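Local coordinates for protein glycosyltransferase (Streptomyces viridochromogenes, PDB 2IUY) that probably transfers sugar residues from a nucleotide-activated donor, as a GT-B-type member of glycosyltransferase family GT4, in the biosynthesis of the antibiotic avilamycin A, at residues C123-R128 against D138-I143; G169-H174 against G195-P200; L191-P196 against V214-E219. One frame throughout, in Å; residues are numbered along the deposited sequence.

Contact 1. Residues C123-R128 against D138-I143; sequences CTYSSR and DDAPVI
Y125 and V142 pair through their backbones in a single bridge, held by two hydrogen bonds that use both the N and the O of Y125. Its N donates to P141 O at 3.0 Å, in the carbonyl plane, and its O accepts from I143 N at 2.8 Å, the donor lying nearly in line with the C=O. The Y125 carbonyl also receives the CA-H of V142, while S126 CA points its hydrogen almost straight at I143 O (171°).

One water bridges the two segments, 2.7 Å from T124 OG1 and donating to I143 O. The threonine hydroxyl is held as well by S109 O of the neighbouring strand.

Apolar contacts flank the backbone bonds. A140 CB meets the Y125 ring in its plane, at the edge, 3.7 Å from CE2. The T124 and P141 side chains cross at about a right angle, CG2 of the threonine 4.0 Å from CG of the proline. With CG1 of V142 anti to its backbone N (chi1 167°), that methyl lies against S127 C at 3.6 Å, where the chain turns into helix 128-133. S127 occupies the N-cap, its OG bonded to Q130 N and to P253 O.

Helix 321-336 packs against P141 and I143, and 138-143 adds a single bridge to the edge strand of the N-terminal Rossmann-like domain of the GT-B fold.

Contact 2. Residues G169-H174 against G195-P200; sequences GRVSPH and GPAWEP
Chi1 of -69° at S172 and -63° at E199 sets OG and CG each beside its own backbone N, and the extended glutamate chain carries its carboxylate across to the serine. S172 OG donates to E199 OE2 at 2.7 Å, coming from above the carboxylate plane, 51° out of it. Both segments are loops that follow neighbouring parallel strands, 165-168 and 191-194, of a Rossmann-like domain, at the C-terminal strand ends where such folds bind their ligands.

The backbones meet through V171 N, whose nearly straight bond to P196 O is 2.9 Å long. V171 is the centre of an inverse gamma turn; its CB and CG2 rest on A197 CB. Two waters donate to its carbonyl O, one linked to E199 N and O, the other to P196 O and W198 N.

R170 CG meets the CG corner of the P196 ring at 3.4 Å, the two side chains crossing at a slant. Its chain bent at chi3, the arginine directs NE to the hydroxyl of Y29, a UDP-binding residue. NH2 donates to H174 NE2 at 3.1 Å, in the imidazole plane, so the guanidinium is gripped at two nitrogens. P173 CD lies 3.2 Å from E199 OE1.

Contact 3. Residues L191-P196 against V214-E219; sequences LVLAGP and VEPIGE
A right-handed beta-alpha-beta crossover, usual in Rossmann-like domains, joins strand 191-194 through helix 200-210 to strand 214-216, and L191 and V214 begin the parallel pairing of its two strands. L191 O accepts from E215 N at 2.7 Å, E215 O from L193 N, and L193 O from I217 N at 3.0 Å. The L193 N-H reaches its acceptor from above the carbonyl plane, 47° out of it.

On one face, L191 CD2 meets V214 CG1 at 4.1 Å, and L193 CD1 touches both V214 CB and P216 CB; helices 177-187 and 200-210 cover this side. On the other, V192 CG1 packs on I217 CG1 at 3.8 Å. The isoleucine has CG1 wedged between its backbone N and carbonyl carbon (chi1 57°), which brings the branch back over the first strand until CD1 meets A194 CB.

Beyond the ladder the chains stay close, G195 CA coming within 3.9 Å of E219 CA. E219 then reaches Y29 N with OE2, beside the UDP site. A water bridges the two chains just past the ladder, donating to L193 O at 2.8 Å and to G195 O, and accepting from G218 N at 3.1 Å.

In the fold
Contacts 2 and 3 lie together, their centres about 9 Å apart, and share G195 and P196: the strand pairing of contact 3 runs directly into the loop packing of contact 2. Contact 1 belongs to the other six-stranded sheet, on the opposite side of the chain's centre, its centre about 28 Å from that of contact 2. It is the most buried and holds mainly by backbone bonds at a sheet edge. Of the partly buried pair, contact 3 adds apolar packing to a regular ladder, whereas contact 2 combines one backbone bond, one serine-carboxylate bond and two bridging waters. Both meet the UDP site at Y29, whereas contact 1 has S126 about 9 Å from its T256, between side chains.

Contact 1. Residues C123-R128 against D138-I143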
ATOM      1  N   CYS A 123     -13.129   3.556 -12.112  1.00  7.68           N
ATOM      2  CA  CYS A 123     -12.221   3.664 -10.959  1.00  8.03           C
ATOM      3  C   CYS A 123     -12.724   2.902  -9.709  1.00  7.73           C
ATOM      4  O   CYS A 123     -13.901   2.974  -9.369  1.00  7.81           O
ATOM      5  CB  CYS A 123     -11.959   5.137 -10.567  1.00  6.89           C
ATOM      6  SG  CYS A 123     -10.356   5.405  -9.657  1.00  7.69           S
ATOM      7  N   THR A 124     -11.806   2.218  -9.018  1.00  7.37           N
ATOM      8  CA  THR A 124     -12.070   1.618  -7.699  1.00  8.01           C
ATOM      9  C   THR A 124     -11.219   2.334  -6.648  1.00  8.56           C
ATOM     10  O   THR A 124     -10.155   2.885  -6.966  1.00  8.79           O
ATOM     11  CB  THR A 124     -11.692   0.080  -7.624  1.00  8.23           C
ATOM     12  OG1 THR A 124     -10.266  -0.054  -7.632  1.00  7.44           O
ATOM     13  CG2 THR A 124     -12.276  -0.720  -8.781  1.00  8.28           C
ATOM     14  N   TYR A 125     -11.655   2.278  -5.392  1.00  8.14           N
ATOM     15  CA  TYR A 125     -10.972   2.969  -4.308  1.00  8.12           C
ATOM     16  C   TYR A 125     -10.585   1.978  -3.230  1.00  7.97           C
ATOM     17  O   TYR A 125     -11.287   0.986  -3.033  1.00  6.81           O
ATOM     18  CB  TYR A 125     -11.877   4.103  -3.771  1.00  7.16           C
ATOM     19  CG  TYR A 125     -12.216   5.087  -4.887  1.00  7.92           C
ATOM     20  CD1 TYR A 125     -11.430   6.214  -5.109  1.00  4.48           C
ATOM     21  CD2 TYR A 125     -13.305   4.878  -5.734  1.00  9.35           C
ATOM     22  CE1 TYR A 125     -11.706   7.116  -6.136  1.00  5.04           C
ATOM     23  CE2 TYR A 125     -13.585   5.777  -6.795  1.00  6.32           C
ATOM     24  CZ  TYR A 125     -12.794   6.879  -6.982  1.00  8.66           C
ATOM     25  OH  TYR A 125     -13.075   7.786  -8.011  1.00  9.83           O
ATOM     26  N   SER A 126      -9.462   2.209  -2.538  1.00  8.40           N
ATOM     27  CA  SER A 126      -9.067   1.228  -1.499  1.00 10.04           C
ATOM     28  C   SER A 126      -9.838   1.414  -0.189  1.00  9.44           C
ATOM     29  O   SER A 126      -9.817   0.527   0.682  1.00  9.85           O
ATOM     30  CB  SER A 126      -7.546   1.166  -1.256  1.00  9.50           C
ATOM     31  OG  SER A 126      -6.966   2.437  -1.394  1.00 15.64           O
ATOM     32  N   SER A 127     -10.522   2.549  -0.042  1.00  8.74           N
ATOM     33  CA  SER A 127     -11.332   2.771   1.153  1.00  9.40           C
ATOM     34  C   SER A 127     -12.558   3.641   0.865  1.00  9.31           C
ATOM     35  O   SER A 127     -12.594   4.370  -0.108  1.00  7.65           O
ATOM     36  CB  SER A 127     -10.477   3.350   2.291  1.00  9.71           C
ATOM     37  OG  SER A 127     -10.043   4.681   2.011  1.00  9.30           O
ATOM     38  N   ARG A 128     -13.579   3.531   1.708  1.00 10.59           N
ATOM     39  CA  ARG A 128     -14.715   4.484   1.680  1.00 11.95           C
ATOM     40  C   ARG A 128     -14.289   5.949   1.882  1.00  9.92           C
ATOM     41  O   ARG A 128     -14.815   6.808   1.223  1.00  8.33           O
ATOM     42  CB  ARG A 128     -15.756   4.142   2.764  1.00 11.81           C
ATOM     43  CG  ARG A 128     -16.565   2.860   2.506  1.00 16.68           C
ATOM     44  CD  ARG A 128     -17.639   2.615   3.651  1.00 16.82           C
ATOM     45  NE  ARG A 128     -17.122   1.842   4.799  1.00 27.71           N
ATOM     46  CZ  ARG A 128     -16.841   2.327   6.023  1.00 32.08           C
ATOM     47  NH1 ARG A 128     -16.979   3.638   6.320  1.00 33.57           N
ATOM     48  NH2 ARG A 128     -16.399   1.497   6.971  1.00 31.61           N
ATOM     49  N   ASP A 138     -21.417   6.362  -5.438  1.00 14.05           N
ATOM     50  CA  ASP A 138     -21.746   5.235  -4.579  1.00 13.70           C
ATOM     51  C   ASP A 138     -21.663   3.877  -5.259  1.00 13.72           C
ATOM     52  O   ASP A 138     -21.539   2.852  -4.580  1.00 13.81           O
ATOM     53  CB  ASP A 138     -23.134   5.381  -3.960  1.00 15.46           C
ATOM     54  CG  ASP A 138     -23.174   6.384  -2.832  1.00 16.65           C
ATOM     55  OD1 ASP A 138     -22.140   6.970  -2.452  1.00 21.98           O
ATOM     56  OD2 ASP A 138     -24.266   6.586  -2.318  1.00 21.15           O
ATOM     57  N   ASP A 139     -21.732   3.876  -6.584  1.00 12.78           N
ATOM     58  CA  ASP A 139     -21.579   2.657  -7.356  1.00 12.36           C
ATOM     59  C   ASP A 139     -20.107   2.297  -7.728  1.00 11.89           C
ATOM     60  O   ASP A 139     -19.872   1.252  -8.352  1.00 11.80           O
ATOM     61  CB  ASP A 139     -22.515   2.678  -8.600  1.00 12.67           C
ATOM     62  CG  ASP A 139     -23.189   1.326  -8.829  1.00 11.84           C
ATOM     63  OD1 ASP A 139     -23.314   0.598  -7.834  1.00 11.46           O
ATOM     64  OD2 ASP A 139     -23.552   0.971  -9.974  1.00  8.26           O
ATOM     65  N   ALA A 140     -19.140   3.153  -7.341  1.00 10.49           N
ATOM     66  CA  ALA A 140     -17.695   2.788  -7.447  1.00  9.65           C
ATOM     67  C   ALA A 140     -17.267   1.781  -6.368  1.00  7.82           C
ATOM     68  O   ALA A 140     -17.480   2.000  -5.185  1.00  7.36           O
ATOM     69  CB  ALA A 140     -16.785   4.038  -7.423  1.00  9.22           C
ATOM     70  N   PRO A 141     -16.661   0.668  -6.783  1.00  7.26           N
ATOM     71  CA  PRO A 141     -16.261  -0.347  -5.811  1.00  7.61           C
ATOM     72  C   PRO A 141     -15.162   0.152  -4.883  1.00  8.04           C
ATOM     73  O   PRO A 141     -14.302   0.951  -5.276  1.00  8.12           O
ATOM     74  CB  PRO A 141     -15.699  -1.496  -6.684  1.00  6.82           C
ATOM     75  CG  PRO A 141     -16.172  -1.208  -8.071  1.00  5.77           C
ATOM     76  CD  PRO A 141     -16.329   0.274  -8.170  1.00  7.00           C
ATOM     77  N   VAL A 142     -15.240  -0.316  -3.646  1.00  7.21           N
ATOM     78  CA  VAL A 142     -14.221  -0.104  -2.677  1.00  7.60           C
ATOM     79  C   VAL A 142     -13.599  -1.472  -2.425  1.00  7.45           C
ATOM     80  O   VAL A 142     -14.293  -2.431  -2.035  1.00  6.63           O
ATOM     81  CB  VAL A 142     -14.783   0.540  -1.395  1.00  6.90           C
ATOM     82  CG1 VAL A 142     -13.766   0.461  -0.303  1.00  9.17           C
ATOM     83  CG2 VAL A 142     -15.154   1.997  -1.658  1.00  6.72           C
ATOM     84  N   ILE A 143     -12.305  -1.577  -2.724  1.00  6.90           N
ATOM     85  CA  ILE A 143     -11.627  -2.849  -2.617  1.00  7.58           C
ATOM     86  C   ILE A 143     -10.286  -2.558  -1.977  1.00  6.82           C
ATOM     87  O   ILE A 143      -9.477  -1.884  -2.577  1.00  8.59           O
ATOM     88  CB  ILE A 143     -11.455  -3.606  -4.009  1.00  7.86           C
ATOM     89  CG1 ILE A 143     -12.795  -3.906  -4.698  1.00  7.16           C
ATOM     90  CG2 ILE A 143     -10.744  -4.907  -3.788  1.00  8.11           C
ATOM     91  CD1 ILE A 143     -12.625  -4.462  -6.139  1.00  7.51           C
TER
HETATM   92  O   HOH W   1      -9.138  -0.310  -5.161  1.00 19.39           O

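Contact 2. Residues G169-H174 against G195-P200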
ATOM      1  N   GLY A 169       7.684   3.925   6.218  1.00 13.81           N
ATOM      2  CA  GLY A 169       7.202   4.730   5.112  1.00 14.06           C
ATOM      3  C   GLY A 169       8.117   5.941   4.922  1.00 14.00           C
ATOM      4  O   GLY A 169       9.183   6.037   5.535  1.00 12.47           O
ATOM      5  N   ARG A 170       7.692   6.878   4.095  1.00 13.85           N
ATOM      6  CA  ARG A 170       8.455   8.128   3.931  1.00 15.51           C
ATOM      7  C   ARG A 170       8.360   8.983   5.199  1.00 12.23           C
ATOM      8  O   ARG A 170       7.285   9.142   5.771  1.00 10.49           O
ATOM      9  CB  ARG A 170       7.978   8.903   2.706  1.00 14.45           C
ATOM     10  CG  ARG A 170       8.533   8.336   1.369  1.00 20.29           C
ATOM     11  CD  ARG A 170       8.045   9.229   0.175  1.00 21.81           C
ATOM     12  NE  ARG A 170       6.596   9.367   0.330  1.00 32.02           N
ATOM     13  CZ  ARG A 170       5.969  10.429   0.839  1.00 35.51           C
ATOM     14  NH1 ARG A 170       6.653  11.542   1.165  1.00 32.08           N
ATOM     15  NH2 ARG A 170       4.635  10.375   0.969  1.00 36.72           N
ATOM     16  N   VAL A 171       9.501   9.493   5.647  1.00 11.52           N
ATOM     17  CA  VAL A 171       9.544  10.334   6.843  1.00 11.00           C
ATOM     18  C   VAL A 171       9.134  11.741   6.407  1.00 11.50           C
ATOM     19  O   VAL A 171       9.980  12.560   6.058  1.00 11.86           O
ATOM     20  CB  VAL A 171      10.961  10.309   7.493  1.00 10.96           C
ATOM     21  CG1 VAL A 171      11.043  11.268   8.726  1.00  8.19           C
ATOM     22  CG2 VAL A 171      11.401   8.823   7.842  1.00  9.62           C
ATOM     23  N   SER A 172       7.821  11.974   6.394  1.00 11.96           N
ATOM     24  CA  SER A 172       7.174  13.201   5.906  1.00 11.58           C
ATOM     25  C   SER A 172       6.072  13.532   6.857  1.00  9.02           C
ATOM     26  O   SER A 172       5.563  12.638   7.488  1.00  7.60           O
ATOM     27  CB  SER A 172       6.490  12.966   4.581  1.00 12.39           C
ATOM     28  OG  SER A 172       7.465  12.756   3.592  1.00 19.09           O
ATOM     29  N   PRO A 173       5.736  14.828   6.999  1.00  8.91           N
ATOM     30  CA  PRO A 173       4.766  15.266   8.004  1.00  7.83           C
ATOM     31  C   PRO A 173       3.365  14.624   7.902  1.00  9.51           C
ATOM     32  O   PRO A 173       2.795  14.241   8.936  1.00  9.08           O
ATOM     33  CB  PRO A 173       4.703  16.793   7.783  1.00  7.84           C
ATOM     34  CG  PRO A 173       6.067  17.159   7.360  1.00  5.96           C
ATOM     35  CD  PRO A 173       6.373  15.993   6.343  1.00  8.34           C
ATOM     36  N   HIS A 174       2.816  14.502   6.688  1.00  9.02           N
ATOM     37  CA  HIS A 174       1.493  13.912   6.540  1.00  9.35           C
ATOM     38  C   HIS A 174       1.472  12.395   6.896  1.00  9.72           C
ATOM     39  O   HIS A 174       0.371  11.825   7.123  1.00  9.18           O
ATOM     40  CB  HIS A 174       0.948  14.137   5.117  1.00  9.60           C
ATOM     41  CG  HIS A 174       1.750  13.443   4.062  1.00  9.06           C
ATOM     42  ND1 HIS A 174       2.959  13.929   3.615  1.00 11.93           N
ATOM     43  CD2 HIS A 174       1.544  12.287   3.392  1.00  9.63           C
ATOM     44  CE1 HIS A 174       3.456  13.116   2.697  1.00 12.79           C
ATOM     45  NE2 HIS A 174       2.622  12.103   2.554  1.00 10.72           N
ATOM     46  N   GLY A 195      12.425   3.976   6.358  1.00 15.28           N
ATOM     47  CA  GLY A 195      11.975   4.475   5.072  1.00 14.45           C
ATOM     48  C   GLY A 195      12.812   5.687   4.715  1.00 14.40           C
ATOM     49  O   GLY A 195      13.653   6.121   5.532  1.00 13.26           O
ATOM     50  N   PRO A 196      12.589   6.239   3.495  1.00 14.58           N
ATOM     51  CA  PRO A 196      13.349   7.385   3.056  1.00 14.91           C
ATOM     52  C   PRO A 196      13.020   8.642   3.874  1.00 14.90           C
ATOM     53  O   PRO A 196      11.862   9.004   4.038  1.00 15.09           O
ATOM     54  CB  PRO A 196      12.964   7.540   1.581  1.00 13.84           C
ATOM     55  CG  PRO A 196      11.659   6.891   1.439  1.00 15.23           C
ATOM     56  CD  PRO A 196      11.609   5.797   2.480  1.00 14.73           C
ATOM     57  N   ALA A 197      14.065   9.271   4.397  1.00 15.65           N
ATOM     58  CA  ALA A 197      13.941  10.491   5.202  1.00 17.00           C
ATOM     59  C   ALA A 197      14.620  11.570   4.385  1.00 17.56           C
ATOM     60  O   ALA A 197      15.788  11.880   4.611  1.00 18.40           O
ATOM     61  CB  ALA A 197      14.646  10.332   6.560  1.00 15.67           C
ATOM     62  N   TRP A 198      13.893  12.109   3.425  1.00 17.85           N
ATOM     63  CA  TRP A 198      14.456  13.057   2.474  1.00 18.52           C
ATOM     64  C   TRP A 198      14.176  14.531   2.845  1.00 18.22           C
ATOM     65  O   TRP A 198      14.686  15.433   2.168  1.00 19.73           O
ATOM     66  CB  TRP A 198      13.865  12.781   1.083  1.00 19.56           C
ATOM     67  CG  TRP A 198      14.252  11.426   0.473  1.00 19.81           C
ATOM     68  CD1 TRP A 198      15.120  10.505   0.996  1.00 20.27           C
ATOM     69  CD2 TRP A 198      13.828  10.912  -0.798  1.00 19.91           C
ATOM     70  NE1 TRP A 198      15.244   9.440   0.133  1.00 22.90           N
ATOM     71  CE2 TRP A 198      14.460   9.657  -0.973  1.00 21.08           C
ATOM     72  CE3 TRP A 198      12.961  11.381  -1.799  1.00 20.46           C
ATOM     73  CZ2 TRP A 198      14.244   8.842  -2.105  1.00 21.79           C
ATOM     74  CZ3 TRP A 198      12.761  10.580  -2.953  1.00 21.82           C
ATOM     75  CH2 TRP A 198      13.404   9.321  -3.084  1.00 21.25           C
ATOM     76  N   GLU A 199      13.355  14.765   3.876  1.00 15.62           N
ATOM     77  CA  GLU A 199      12.957  16.120   4.298  1.00 14.98           C
ATOM     78  C   GLU A 199      13.748  16.481   5.536  1.00 14.61           C
ATOM     79  O   GLU A 199      13.370  16.077   6.630  1.00 13.33           O
ATOM     80  CB  GLU A 199      11.457  16.180   4.554  1.00 13.78           C
ATOM     81  CG  GLU A 199      10.726  15.883   3.254  1.00 17.33           C
ATOM     82  CD  GLU A 199       9.214  15.819   3.352  1.00 17.77           C
ATOM     83  OE1 GLU A 199       8.577  16.632   4.067  1.00 15.14           O
ATOM     84  OE2 GLU A 199       8.671  14.943   2.649  1.00 21.72           O
ATOM     85  N   PRO A 200      14.882  17.203   5.346  1.00 15.60           N
ATOM     86  CA  PRO A 200      15.940  17.337   6.363  1.00 15.32           C
ATOM     87  C   PRO A 200      15.484  18.122   7.570  1.00 14.49           C
ATOM     88  O   PRO A 200      15.808  17.705   8.682  1.00 13.21           O
ATOM     89  CB  PRO A 200      17.065  18.112   5.649  1.00 15.93           C
ATOM     90  CG  PRO A 200      16.689  18.137   4.195  1.00 17.19           C
ATOM     91  CD  PRO A 200      15.198  17.971   4.122  1.00 15.28           C
TER
HETATM   92  O   HOH W   2      12.699  13.390   6.296  1.00  8.22           O
HETATM   93  O   HOH W   3      10.887  11.851   3.297  1.00 19.73           O

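Contact 3. Residues L191-P196 against V214-E219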
ATOM      1  N   LEU A 191      11.600   3.518  18.620  1.00 13.80           N
ATOM      2  CA  LEU A 191      10.953   3.585  17.345  1.00 11.77           C
ATOM      3  C   LEU A 191      12.029   3.516  16.254  1.00 11.46           C
ATOM      4  O   LEU A 191      12.827   4.454  16.073  1.00  9.60           O
ATOM      5  CB  LEU A 191      10.153   4.880  17.206  1.00 11.67           C
ATOM      6  CG  LEU A 191       9.471   5.071  15.840  1.00 11.75           C
ATOM      7  CD1 LEU A 191       8.277   4.152  15.707  1.00  8.15           C
ATOM      8  CD2 LEU A 191       9.060   6.538  15.658  1.00 10.33           C
ATOM      9  N   VAL A 192      12.016   2.396  15.526  1.00 10.19           N
ATOM     10  CA  VAL A 192      12.723   2.297  14.261  1.00 10.32           C
ATOM     11  C   VAL A 192      11.979   3.063  13.160  1.00 10.56           C
ATOM     12  O   VAL A 192      10.779   2.853  12.925  1.00 10.12           O
ATOM     13  CB  VAL A 192      12.944   0.819  13.890  1.00 10.92           C
ATOM     14  CG1 VAL A 192      13.602   0.694  12.543  1.00 10.40           C
ATOM     15  CG2 VAL A 192      13.811   0.174  14.951  1.00 11.08           C
ATOM     16  N   LEU A 193      12.689   4.006  12.553  1.00 11.37           N
ATOM     17  CA  LEU A 193      12.188   4.770  11.444  1.00 12.59           C
ATOM     18  C   LEU A 193      12.781   4.194  10.183  1.00 13.14           C
ATOM     19  O   LEU A 193      13.927   4.531   9.807  1.00 12.48           O
ATOM     20  CB  LEU A 193      12.583   6.238  11.550  1.00 13.59           C
ATOM     21  CG  LEU A 193      11.810   7.218  12.402  1.00 14.28           C
ATOM     22  CD1 LEU A 193      12.585   8.527  12.324  1.00 15.03           C
ATOM     23  CD2 LEU A 193      10.474   7.431  11.792  1.00 15.14           C
ATOM     24  N   ALA A 194      12.003   3.310   9.560  1.00 12.85           N
ATOM     25  CA  ALA A 194      12.410   2.602   8.363  1.00 14.25           C
ATOM     26  C   ALA A 194      11.722   3.125   7.080  1.00 15.54           C
ATOM     27  O   ALA A 194      10.605   2.722   6.728  1.00 18.13           O
ATOM     28  CB  ALA A 194      12.165   1.122   8.527  1.00 13.50           C
ATOM     29  N   GLY A 195      12.425   3.976   6.358  1.00 15.28           N
ATOM     30  CA  GLY A 195      11.975   4.475   5.072  1.00 14.45           C
ATOM     31  C   GLY A 195      12.812   5.687   4.715  1.00 14.40           C
ATOM     32  O   GLY A 195      13.653   6.121   5.532  1.00 13.26           O
ATOM     33  N   PRO A 196      12.589   6.239   3.495  1.00 14.58           N
ATOM     34  CA  PRO A 196      13.349   7.385   3.056  1.00 14.91           C
ATOM     35  C   PRO A 196      13.020   8.642   3.874  1.00 14.90           C
ATOM     36  O   PRO A 196      11.862   9.004   4.038  1.00 15.09           O
ATOM     37  CB  PRO A 196      12.964   7.540   1.581  1.00 13.84           C
ATOM     38  CG  PRO A 196      11.659   6.891   1.439  1.00 15.23           C
ATOM     39  CD  PRO A 196      11.609   5.797   2.480  1.00 14.73           C
ATOM     40  N   VAL A 214      14.026   7.640  18.689  1.00 14.27           N
ATOM     41  CA  VAL A 214      14.040   7.215  17.317  1.00 14.04           C
ATOM     42  C   VAL A 214      15.365   6.582  16.905  1.00 15.64           C
ATOM     43  O   VAL A 214      16.446   7.010  17.356  1.00 16.11           O
ATOM     44  CB  VAL A 214      13.590   8.333  16.331  1.00 14.12           C
ATOM     45  CG1 VAL A 214      12.250   8.902  16.799  1.00 12.40           C
ATOM     46  CG2 VAL A 214      14.672   9.447  16.184  1.00 14.54           C
ATOM     47  N   GLU A 215      15.268   5.522  16.091  1.00 15.24           N
ATOM     48  CA  GLU A 215      16.429   4.988  15.403  1.00 16.63           C
ATOM     49  C   GLU A 215      16.121   5.002  13.918  1.00 14.63           C
ATOM     50  O   GLU A 215      15.456   4.087  13.414  1.00 13.76           O
ATOM     51  CB  GLU A 215      16.796   3.567  15.876  1.00 16.15           C
ATOM     52  CG  GLU A 215      16.823   3.411  17.401  1.00 20.88           C
ATOM     53  CD  GLU A 215      16.814   1.946  17.880  1.00 21.69           C
ATOM     54  OE1 GLU A 215      17.125   1.030  17.056  1.00 27.48           O
ATOM     55  OE2 GLU A 215      16.498   1.729  19.086  1.00 27.80           O
ATOM     56  N   PRO A 216      16.612   6.039  13.220  1.00 14.15           N
ATOM     57  CA  PRO A 216      16.382   6.188  11.778  1.00 13.70           C
ATOM     58  C   PRO A 216      17.364   5.318  11.017  1.00 13.68           C
ATOM     59  O   PRO A 216      18.580   5.471  11.204  1.00 14.85           O
ATOM     60  CB  PRO A 216      16.679   7.675  11.530  1.00 13.26           C
ATOM     61  CG  PRO A 216      16.967   8.307  12.907  1.00 13.70           C
ATOM     62  CD  PRO A 216      17.402   7.176  13.762  1.00 13.84           C
ATOM     63  N   ILE A 217      16.861   4.429  10.173  1.00 11.83           N
ATOM     64  CA  ILE A 217      17.719   3.467   9.476  1.00 11.90           C
ATOM     65  C   ILE A 217      17.722   3.679   7.969  1.00 12.34           C
ATOM     66  O   ILE A 217      18.500   3.082   7.247  1.00 12.36           O
ATOM     67  CB  ILE A 217      17.386   2.005   9.890  1.00 10.45           C
ATOM     68  CG1 ILE A 217      15.916   1.658   9.644  1.00 10.68           C
ATOM     69  CG2 ILE A 217      17.630   1.805  11.375  1.00 10.88           C
ATOM     70  CD1 ILE A 217      15.722   0.175   9.392  1.00 13.60           C
ATOM     71  N   GLY A 218      16.868   4.589   7.513  1.00 13.46           N
ATOM     72  CA  GLY A 218      16.765   4.912   6.109  1.00 14.75           C
ATOM     73  C   GLY A 218      15.933   3.872   5.370  1.00 16.35           C
ATOM     74  O   GLY A 218      15.306   3.000   5.991  1.00 15.73           O
ATOM     75  N   GLU A 219      15.935   3.984   4.038  1.00 16.97           N
ATOM     76  CA  GLU A 219      15.119   3.138   3.174  1.00 18.67           C
ATOM     77  C   GLU A 219      15.467   1.677   3.450  1.00 17.84           C
ATOM     78  O   GLU A 219      16.633   1.326   3.591  1.00 17.06           O
ATOM     79  CB  GLU A 219      15.354   3.510   1.701  1.00 18.77           C
ATOM     80  CG  GLU A 219      14.356   2.910   0.682  1.00 21.28           C
ATOM     81  CD  GLU A 219      14.651   3.331  -0.742  1.00 21.94           C
ATOM     82  OE1 GLU A 219      15.189   4.453  -0.975  1.00 28.73           O
ATOM     83  OE2 GLU A 219      14.327   2.543  -1.640  1.00 27.95           O
TER
HETATM   84  O   HOH W   4      14.674   6.744   8.188  1.00 14.04           O